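Side-chain contacts in DNA repair protein RAD7 (Saccharomyces cerevisiae, PDB 5ZB2), which promotes, as part of the global genome repair complex with RAD16 and ABF1, the nucleotide excision repair that removes damage from nontranscribing DNA: residues I228-L231 / G232-R236; R357-D360 / D361-Q365; A260-P263 / E264-L268. One frame throughout, in Å; residues are numbered along the deposited sequence.

Contact 1: residues I228-L231 / G232-R236; sequences INLL and GQIGR
L230 and I234, one helical turn apart, turn their side chains onto the same flank of the helix: CG of L230 stands roughly anti to its amide nitrogen (chi1 -165°), whereas CG1 of I234 takes the cramped place between amide nitrogen and carbonyl carbon (chi1 67°). The branch carbon CG of L230 and the terminal methyl CD1 of I234 lie 4.3 Å apart, a light apolar touch. Beneath it the carbonyl of L230 accepts two amides. I234 N meets L230 O at 3.0 Å, almost in line with the carbonyl bond, while Q233 N reaches L230 O at 2.9 Å from well above the carbonyl plane. CG1 of I234 also lies 3.5 Å from L230 O, so that this oxygen, which accepts two bonds, is partly covered by hydrocarbon. All this is the C-terminal part of helix 224-234, which in this leucine-rich repeat solenoid links the parallel strands 210-214 and 240-244. L230 and I234 both press on L211 of strand 210-214, and I234 also touches F208. L231 points to another flank, against L258 and F261 of the neighbouring helix 251-261 and against L238. G232 N still closes a regular turn on I228 O at 2.9 Å. G235 N meets L231 O, also at 2.9 Å, with its donor tilted from the carbonyl plane. Q233, its chain bent at chi2 (68°), leads away from the turn to touch V204.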
ATOM      1  N   ILE A 228     -45.257   8.592   0.533  1.00 34.54           N
ATOM      2  CA  ILE A 228     -46.325   8.312   1.490  1.00 37.57           C
ATOM      3  C   ILE A 228     -46.127   6.933   2.104  1.00 36.33           C
ATOM      4  O   ILE A 228     -46.139   6.774   3.329  1.00 36.36           O
ATOM      5  CB  ILE A 228     -47.701   8.443   0.816  1.00 37.04           C
ATOM      6  CG1 ILE A 228     -47.957   9.904   0.446  1.00 36.32           C
ATOM      7  CG2 ILE A 228     -48.813   7.921   1.737  1.00 36.05           C
ATOM      8  CD1 ILE A 228     -49.113  10.102  -0.508  1.00 36.78           C
ATOM      9  N   ASN A 229     -45.938   5.916   1.261  1.00 37.49           N
ATOM     10  CA  ASN A 229     -45.715   4.566   1.771  1.00 39.12           C
ATOM     11  C   ASN A 229     -44.496   4.519   2.681  1.00 38.84           C
ATOM     12  O   ASN A 229     -44.509   3.847   3.719  1.00 38.27           O
ATOM     13  CB  ASN A 229     -45.562   3.586   0.609  1.00 39.57           C
ATOM     14  CG  ASN A 229     -46.858   3.396  -0.161  1.00 44.44           C
ATOM     15  OD1 ASN A 229     -47.928   3.770   0.314  1.00 40.18           O
ATOM     16  ND2 ASN A 229     -46.767   2.813  -1.350  1.00 46.42           N
ATOM     17  N   LEU A 230     -43.434   5.241   2.317  1.00 37.67           N
ATOM     18  CA  LEU A 230     -42.247   5.276   3.164  1.00 38.57           C
ATOM     19  C   LEU A 230     -42.548   5.939   4.503  1.00 38.89           C
ATOM     20  O   LEU A 230     -42.124   5.450   5.557  1.00 39.41           O
ATOM     21  CB  LEU A 230     -41.119   6.004   2.436  1.00 39.58           C
ATOM     22  CG  LEU A 230     -39.704   5.859   2.991  1.00 41.58           C
ATOM     23  CD1 LEU A 230     -39.277   4.401   3.052  1.00 40.44           C
ATOM     24  CD2 LEU A 230     -38.749   6.659   2.123  1.00 42.13           C
ATOM     25  N   LEU A 231     -43.286   7.053   4.484  1.00 37.49           N
ATOM     26  CA  LEU A 231     -43.643   7.719   5.731  1.00 37.76           C
ATOM     27  C   LEU A 231     -44.530   6.838   6.601  1.00 38.58           C
ATOM     28  O   LEU A 231     -44.434   6.888   7.832  1.00 35.74           O
ATOM     29  CB  LEU A 231     -44.339   9.050   5.439  1.00 36.96           C
ATOM     30  CG  LEU A 231     -43.451  10.168   4.887  1.00 38.13           C
ATOM     31  CD1 LEU A 231     -44.290  11.376   4.493  1.00 35.94           C
ATOM     32  CD2 LEU A 231     -42.387  10.568   5.901  1.00 38.30           C
ATOM     33  N   GLY A 232     -45.394   6.028   5.988  1.00 38.98           N
ATOM     34  CA  GLY A 232     -46.186   5.079   6.747  1.00 39.77           C
ATOM     35  C   GLY A 232     -45.347   4.076   7.507  1.00 41.81           C
ATOM     36  O   GLY A 232     -45.851   3.427   8.429  1.00 42.53           O
ATOM     37  N   GLN A 233     -44.072   3.937   7.142  1.00 44.71           N
ATOM     38  CA  GLN A 233     -43.150   3.019   7.796  1.00 46.49           C
ATOM     39  C   GLN A 233     -42.282   3.709   8.844  1.00 45.91           C
ATOM     40  O   GLN A 233     -42.177   3.227   9.976  1.00 46.07           O
ATOM     41  CB  GLN A 233     -42.264   2.351   6.736  1.00 49.71           C
ATOM     42  CG  GLN A 233     -41.309   1.301   7.274  1.00 61.00           C
ATOM     43  CD  GLN A 233     -42.026   0.066   7.779  1.00 68.59           C
ATOM     44  OE1 GLN A 233     -42.093  -0.181   8.985  1.00 67.81           O
ATOM     45  NE2 GLN A 233     -42.564  -0.721   6.854  1.00 87.72           N
ATOM     46  N   ILE A 234     -41.670   4.842   8.498  1.00 42.03           N
ATOM     47  CA  ILE A 234     -40.642   5.456   9.336  1.00 41.38           C
ATOM     48  C   ILE A 234     -41.110   6.724  10.030  1.00 42.36           C
ATOM     49  O   ILE A 234     -40.382   7.234  10.897  1.00 41.59           O
ATOM     50  CB  ILE A 234     -39.361   5.754   8.525  1.00 41.05           C
ATOM     51  CG1 ILE A 234     -39.619   6.848   7.480  1.00 37.59           C
ATOM     52  CG2 ILE A 234     -38.854   4.483   7.850  1.00 41.56           C
ATOM     53  CD1 ILE A 234     -38.366   7.324   6.753  1.00 40.53           C
ATOM     54  N   GLY A 235     -42.284   7.256   9.684  1.00 41.93           N
ATOM     55  CA  GLY A 235     -42.681   8.561  10.195  1.00 41.65           C
ATOM     56  C   GLY A 235     -42.627   8.669  11.707  1.00 43.86           C
ATOM     57  O   GLY A 235     -42.376   9.750  12.250  1.00 42.73           O
ATOM     58  N   ARG A 236     -42.840   7.554  12.407  1.00 44.54           N
ATOM     59  CA  ARG A 236     -42.972   7.596  13.860  1.00 48.27           C
ATOM     60  C   ARG A 236     -41.675   8.037  14.535  1.00 45.98           C
ATOM     61  O   ARG A 236     -41.705   8.822  15.490  1.00 44.24           O
ATOM     62  CB  ARG A 236     -43.410   6.221  14.366  1.00 57.89           C
ATOM     63  CG  ARG A 236     -43.483   6.078  15.880  1.00 70.90           C
ATOM     64  CD  ARG A 236     -43.991   4.694  16.263  1.00 81.33           C
ATOM     65  NE  ARG A 236     -43.348   3.642  15.475  1.00 82.74           N
ATOM     66  CZ  ARG A 236     -42.235   3.001  15.825  1.00 76.69           C
ATOM     67  NH1 ARG A 236     -41.620   3.281  16.966  1.00 72.88           N
ATOM     68  NH2 ARG A 236     -41.736   2.068  15.027  1.00 69.16           N
TER

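Contact 2: residues R357-D360 / D361-Q365; sequences RCVD and DSVIQ
D360 reaches forward over the first turn of helix 361-370 and caps it. Its CG is folded in between its own amide nitrogen and carbonyl carbon (chi1 61°), and this brings OD1 over the start of the helix, where V363 N donates to it at 3.0 Å, nearly in line with the C-O bond of the carboxylate. D360 is thus the N-cap residue. OD1 also lies 2.9 Å from S362 N and 3.4 Å from CG2 of V363, so one oxygen sits against both the amide and the methyl of the same valine. The main-chain oxygen of D360 serves the helix as well: I364 N meets D360 O at 3.1 Å in an almost straight bond, and V363 N adds a weak one. V359 extends CG1 anti to its amide nitrogen (chi1 179°), which sets this methyl 3.9 Å from CD1 of I364; the two side chains cross obliquely. CG1 of V359 is also 4.4 Å from CB of V363, and F340 of helix 337-341 packs against both valines, as it does against C358. The side chain of D361 leads away from the cap, and its OD2 is hydrogen-bonded to T386 OG1. With the carboxylate of D360 held over the amino end of the helix, its negative charge is likely to be favoured by the helix dipole, and the amide of V363, too near the start of the helix for a regular helical bond four residues back, is supplied with a side-chain acceptor beside its weak bond to D360 O.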
ATOM      1  N   ARG A 357     -37.653  38.682  -2.194  1.00 55.27           N
ATOM      2  CA  ARG A 357     -38.016  39.992  -2.730  1.00 57.24           C
ATOM      3  C   ARG A 357     -38.296  41.013  -1.629  1.00 57.64           C
ATOM      4  O   ARG A 357     -37.776  42.132  -1.658  1.00 56.81           O
ATOM      5  CB  ARG A 357     -39.234  39.824  -3.641  1.00 66.15           C
ATOM      6  CG  ARG A 357     -39.904  41.108  -4.114  1.00 73.60           C
ATOM      7  CD  ARG A 357     -41.216  40.787  -4.819  1.00 81.89           C
ATOM      8  NE  ARG A 357     -42.098  39.992  -3.968  1.00 75.40           N
ATOM      9  CZ  ARG A 357     -42.837  40.487  -2.980  1.00 63.61           C
ATOM     10  NH1 ARG A 357     -42.814  41.786  -2.709  1.00 58.57           N
ATOM     11  NH2 ARG A 357     -43.597  39.677  -2.257  1.00 58.44           N
ATOM     12  N   CYS A 358     -39.132  40.649  -0.654  1.00 53.94           N
ATOM     13  CA  CYS A 358     -39.656  41.637   0.282  1.00 55.13           C
ATOM     14  C   CYS A 358     -38.610  42.174   1.255  1.00 52.20           C
ATOM     15  O   CYS A 358     -38.873  43.190   1.906  1.00 53.95           O
ATOM     16  CB  CYS A 358     -40.825  41.038   1.071  1.00 51.81           C
ATOM     17  SG  CYS A 358     -40.329  39.805   2.284  1.00 44.79           S
ATOM     18  N   VAL A 359     -37.441  41.541   1.369  1.00 51.75           N
ATOM     19  CA  VAL A 359     -36.465  41.949   2.377  1.00 53.15           C
ATOM     20  C   VAL A 359     -35.928  43.333   2.039  1.00 55.52           C
ATOM     21  O   VAL A 359     -35.512  43.598   0.904  1.00 57.52           O
ATOM     22  CB  VAL A 359     -35.328  40.919   2.477  1.00 52.90           C
ATOM     23  CG1 VAL A 359     -34.289  41.351   3.510  1.00 53.68           C
ATOM     24  CG2 VAL A 359     -35.881  39.553   2.840  1.00 51.28           C
ATOM     25  N   ASP A 360     -35.933  44.224   3.028  1.00 54.66           N
ATOM     26  CA  ASP A 360     -35.353  45.555   2.888  1.00 58.98           C
ATOM     27  C   ASP A 360     -34.648  45.900   4.195  1.00 59.31           C
ATOM     28  O   ASP A 360     -34.541  45.069   5.103  1.00 56.54           O
ATOM     29  CB  ASP A 360     -36.424  46.591   2.505  1.00 59.18           C
ATOM     30  CG  ASP A 360     -37.520  46.729   3.553  1.00 58.96           C
ATOM     31  OD1 ASP A 360     -37.270  46.442   4.742  1.00 57.31           O
ATOM     32  OD2 ASP A 360     -38.639  47.141   3.181  1.00 60.58           O
ATOM     33  N   ASP A 361     -34.169  47.142   4.295  1.00 60.63           N
ATOM     34  CA  ASP A 361     -33.420  47.555   5.478  1.00 62.41           C
ATOM     35  C   ASP A 361     -34.264  47.424   6.739  1.00 60.85           C
ATOM     36  O   ASP A 361     -33.759  47.020   7.793  1.00 60.41           O
ATOM     37  CB  ASP A 361     -32.927  48.992   5.311  1.00 66.98           C
ATOM     38  CG  ASP A 361     -31.943  49.142   4.166  1.00 74.42           C
ATOM     39  OD1 ASP A 361     -31.222  48.166   3.866  1.00 72.51           O
ATOM     40  OD2 ASP A 361     -31.890  50.236   3.567  1.00 79.25           O
ATOM     41  N   SER A 362     -35.552  47.763   6.651  1.00 60.65           N
ATOM     42  CA  SER A 362     -36.427  47.664   7.813  1.00 62.98           C
ATOM     43  C   SER A 362     -36.522  46.233   8.324  1.00 61.95           C
ATOM     44  O   SER A 362     -36.627  46.013   9.535  1.00 62.67           O
ATOM     45  CB  SER A 362     -37.819  48.193   7.468  1.00 69.06           C
ATOM     46  OG  SER A 362     -37.763  49.554   7.076  1.00103.92           O
ATOM     47  N   VAL A 363     -36.488  45.251   7.422  1.00 59.78           N
ATOM     48  CA  VAL A 363     -36.556  43.854   7.842  1.00 59.30           C
ATOM     49  C   VAL A 363     -35.254  43.442   8.521  1.00 59.88           C
ATOM     50  O   VAL A 363     -35.262  42.851   9.606  1.00 60.19           O
ATOM     51  CB  VAL A 363     -36.879  42.948   6.640  1.00 57.43           C
ATOM     52  CG1 VAL A 363     -36.995  41.497   7.080  1.00 56.92           C
ATOM     53  CG2 VAL A 363     -38.165  43.400   5.957  1.00 58.54           C
ATOM     54  N   ILE A 364     -34.117  43.746   7.889  1.00 59.11           N
ATOM     55  CA  ILE A 364     -32.823  43.449   8.498  1.00 60.39           C
ATOM     56  C   ILE A 364     -32.723  44.108   9.868  1.00 63.83           C
ATOM     57  O   ILE A 364     -32.254  43.496  10.836  1.00 62.48           O
ATOM     58  CB  ILE A 364     -31.681  43.902   7.569  1.00 59.54           C
ATOM     59  CG1 ILE A 364     -31.743  43.152   6.232  1.00 58.75           C
ATOM     60  CG2 ILE A 364     -30.322  43.711   8.239  1.00 59.46           C
ATOM     61  CD1 ILE A 364     -31.646  41.634   6.345  1.00 59.04           C
ATOM     62  N   GLN A 365     -33.152  45.368   9.965  1.00 65.58           N
ATOM     63  CA  GLN A 365     -33.162  46.061  11.247  1.00 70.66           C
ATOM     64  C   GLN A 365     -33.976  45.287  12.275  1.00 69.66           C
ATOM     65  O   GLN A 365     -33.494  44.990  13.374  1.00 71.67           O
ATOM     66  CB  GLN A 365     -33.724  47.473  11.062  1.00 75.33           C
ATOM     67  CG  GLN A 365     -33.981  48.252  12.350  1.00 88.45           C
ATOM     68  CD  GLN A 365     -32.710  48.641  13.076  1.00109.27           C
ATOM     69  OE1 GLN A 365     -31.665  48.015  12.908  1.00100.99           O
ATOM     70  NE2 GLN A 365     -32.795  49.687  13.889  1.00123.55           N
TER

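Contact 3: residues A260-P263 / E264-L268; sequences AFIP and EKCPL
A local bend of the chain, braced by apolar touches and a few hydrogen bonds, carries the solenoid of leucine-rich repeats from the end of helix 251-261 toward strand 270-272. I262 is the first residue to leave the helix, and its CG2 lies 3.4 Å from SG of C266, with CB of C266 at 4.0 Å. The sulfur gets there because it stands anti to its own amide nitrogen (chi1 180°), and the same sulfur accepts from L268 N at 3.4 Å. K265 is the centre of an inverse gamma turn, closed by a weak bond of 3.0 Å from C266 N to E264 O. I262 also touches F287 of helix 281-290, C266 packs on L293, and the backbones of E264 and C266 both bond to E292. Replacing C266 with an alanine would remove the sulfur and is likely to leave L268 N without this acceptor and CG2 of I262 with a gap beside it. The two prolines flank the turn, their side chains crossing at about a right angle: CG of P263 stands 3.9 Å from CD of P267 and 3.7 Å from K265 O.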
ATOM      1  N   ALA A 260     -50.349  12.502   7.978  1.00 35.80           N
ATOM      2  CA  ALA A 260     -50.911  11.233   8.422  1.00 38.37           C
ATOM      3  C   ALA A 260     -49.998  10.533   9.420  1.00 39.26           C
ATOM      4  O   ALA A 260     -50.474   9.987  10.421  1.00 41.38           O
ATOM      5  CB  ALA A 260     -51.168  10.327   7.219  1.00 38.37           C
ATOM      6  N   PHE A 261     -48.685  10.543   9.175  1.00 37.49           N
ATOM      7  CA  PHE A 261     -47.781   9.613   9.837  1.00 37.07           C
ATOM      8  C   PHE A 261     -46.707  10.262  10.699  1.00 37.46           C
ATOM      9  O   PHE A 261     -45.893   9.535  11.279  1.00 37.75           O
ATOM     10  CB  PHE A 261     -47.104   8.719   8.792  1.00 36.26           C
ATOM     11  CG  PHE A 261     -48.071   7.913   7.973  1.00 37.45           C
ATOM     12  CD1 PHE A 261     -48.875   6.955   8.569  1.00 36.28           C
ATOM     13  CD2 PHE A 261     -48.167   8.105   6.607  1.00 36.26           C
ATOM     14  CE1 PHE A 261     -49.764   6.210   7.815  1.00 38.34           C
ATOM     15  CE2 PHE A 261     -49.052   7.362   5.851  1.00 37.05           C
ATOM     16  CZ  PHE A 261     -49.849   6.414   6.454  1.00 38.80           C
ATOM     17  N   ILE A 262     -46.674  11.585  10.814  1.00 37.39           N
ATOM     18  CA  ILE A 262     -45.740  12.241  11.729  1.00 39.90           C
ATOM     19  C   ILE A 262     -46.472  12.480  13.046  1.00 41.27           C
ATOM     20  O   ILE A 262     -47.548  13.095  13.045  1.00 40.65           O
ATOM     21  CB  ILE A 262     -45.200  13.561  11.152  1.00 37.07           C
ATOM     22  CG1 ILE A 262     -44.412  13.319   9.861  1.00 37.72           C
ATOM     23  CG2 ILE A 262     -44.336  14.287  12.182  1.00 40.15           C
ATOM     24  CD1 ILE A 262     -43.105  12.554  10.047  1.00 38.12           C
ATOM     25  N   PRO A 263     -45.942  12.028  14.183  1.00 42.56           N
ATOM     26  CA  PRO A 263     -46.658  12.221  15.449  1.00 44.43           C
ATOM     27  C   PRO A 263     -46.706  13.683  15.858  1.00 46.03           C
ATOM     28  O   PRO A 263     -45.815  14.475  15.536  1.00 43.40           O
ATOM     29  CB  PRO A 263     -45.844  11.394  16.449  1.00 44.66           C
ATOM     30  CG  PRO A 263     -44.473  11.356  15.872  1.00 46.06           C
ATOM     31  CD  PRO A 263     -44.655  11.338  14.380  1.00 43.17           C
ATOM     32  N   GLU A 264     -47.768  14.030  16.593  1.00 46.67           N
ATOM     33  CA  GLU A 264     -47.953  15.410  17.034  1.00 50.97           C
ATOM     34  C   GLU A 264     -46.780  15.869  17.889  1.00 49.84           C
ATOM     35  O   GLU A 264     -46.342  17.021  17.789  1.00 49.45           O
ATOM     36  CB  GLU A 264     -49.268  15.542  17.805  1.00 52.94           C
ATOM     37  CG  GLU A 264     -50.464  14.921  17.098  1.00 72.31           C
ATOM     38  CD  GLU A 264     -51.789  15.294  17.739  1.00 80.12           C
ATOM     39  OE1 GLU A 264     -52.496  16.161  17.183  1.00 80.15           O
ATOM     40  OE2 GLU A 264     -52.120  14.724  18.801  1.00 71.96           O
ATOM     41  N   LYS A 265     -46.269  14.985  18.746  1.00 50.26           N
ATOM     42  CA  LYS A 265     -45.006  15.214  19.444  1.00 50.47           C
ATOM     43  C   LYS A 265     -43.899  14.848  18.462  1.00 47.17           C
ATOM     44  O   LYS A 265     -43.315  13.763  18.497  1.00 46.30           O
ATOM     45  CB  LYS A 265     -44.926  14.390  20.724  1.00 62.06           C
ATOM     46  CG  LYS A 265     -46.185  14.415  21.575  1.00 69.45           C
ATOM     47  CD  LYS A 265     -46.545  15.823  22.013  1.00 77.65           C
ATOM     48  CE  LYS A 265     -47.820  15.833  22.840  1.00 82.58           C
ATOM     49  NZ  LYS A 265     -48.213  17.211  23.237  1.00 93.04           N
ATOM     50  N   CYS A 266     -43.627  15.773  17.553  1.00 47.74           N
ATOM     51  CA  CYS A 266     -42.770  15.473  16.414  1.00 45.92           C
ATOM     52  C   CYS A 266     -41.302  15.517  16.825  1.00 44.43           C
ATOM     53  O   CYS A 266     -40.835  16.552  17.309  1.00 44.12           O
ATOM     54  CB  CYS A 266     -43.024  16.464  15.292  1.00 45.63           C
ATOM     55  SG  CYS A 266     -42.000  16.158  13.862  1.00 45.54           S
ATOM     56  N   PRO A 267     -40.541  14.432  16.646  1.00 42.84           N
ATOM     57  CA  PRO A 267     -39.116  14.451  16.993  1.00 43.41           C
ATOM     58  C   PRO A 267     -38.206  15.026  15.920  1.00 42.81           C
ATOM     59  O   PRO A 267     -36.984  14.944  16.074  1.00 42.24           O
ATOM     60  CB  PRO A 267     -38.813  12.962  17.210  1.00 42.25           C
ATOM     61  CG  PRO A 267     -39.719  12.275  16.247  1.00 43.34           C
ATOM     62  CD  PRO A 267     -40.981  13.093  16.212  1.00 42.77           C
ATOM     63  N   LEU A 268     -38.745  15.601  14.847  1.00 41.30           N
ATOM     64  CA  LEU A 268     -37.902  16.073  13.754  1.00 42.21           C
ATOM     65  C   LEU A 268     -36.936  17.146  14.236  1.00 43.10           C
ATOM     66  O   LEU A 268     -37.335  18.135  14.858  1.00 42.91           O
ATOM     67  CB  LEU A 268     -38.759  16.618  12.612  1.00 40.72           C
ATOM     68  CG  LEU A 268     -39.478  15.595  11.729  1.00 39.63           C
ATOM     69  CD1 LEU A 268     -40.327  16.330  10.706  1.00 36.61           C
ATOM     70  CD2 LEU A 268     -38.491  14.664  11.033  1.00 40.65           C
TER

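From the N terminus, contact 1 (228-236) comes first, in the C-terminal part of helix 224-234 and just beyond; contact 3 (260-268) follows one helix later, at the exit from helix 251-261; contact 2 (357-365) lies farther on, where a loop enters helix 361-370. Each closes only a local turn, so the three run in series, with none enclosing or crossing another. Contacts 1 and 3 lie at helices that follow one another along the solenoid, and they touch: F261 CB is 3.4 Å from L231 O, and P263 CD is 3.5 Å from G235 O. Contact 2 stands apart toward the C-terminal end of the solenoid, its nearest atoms about 25 Å from contact 3.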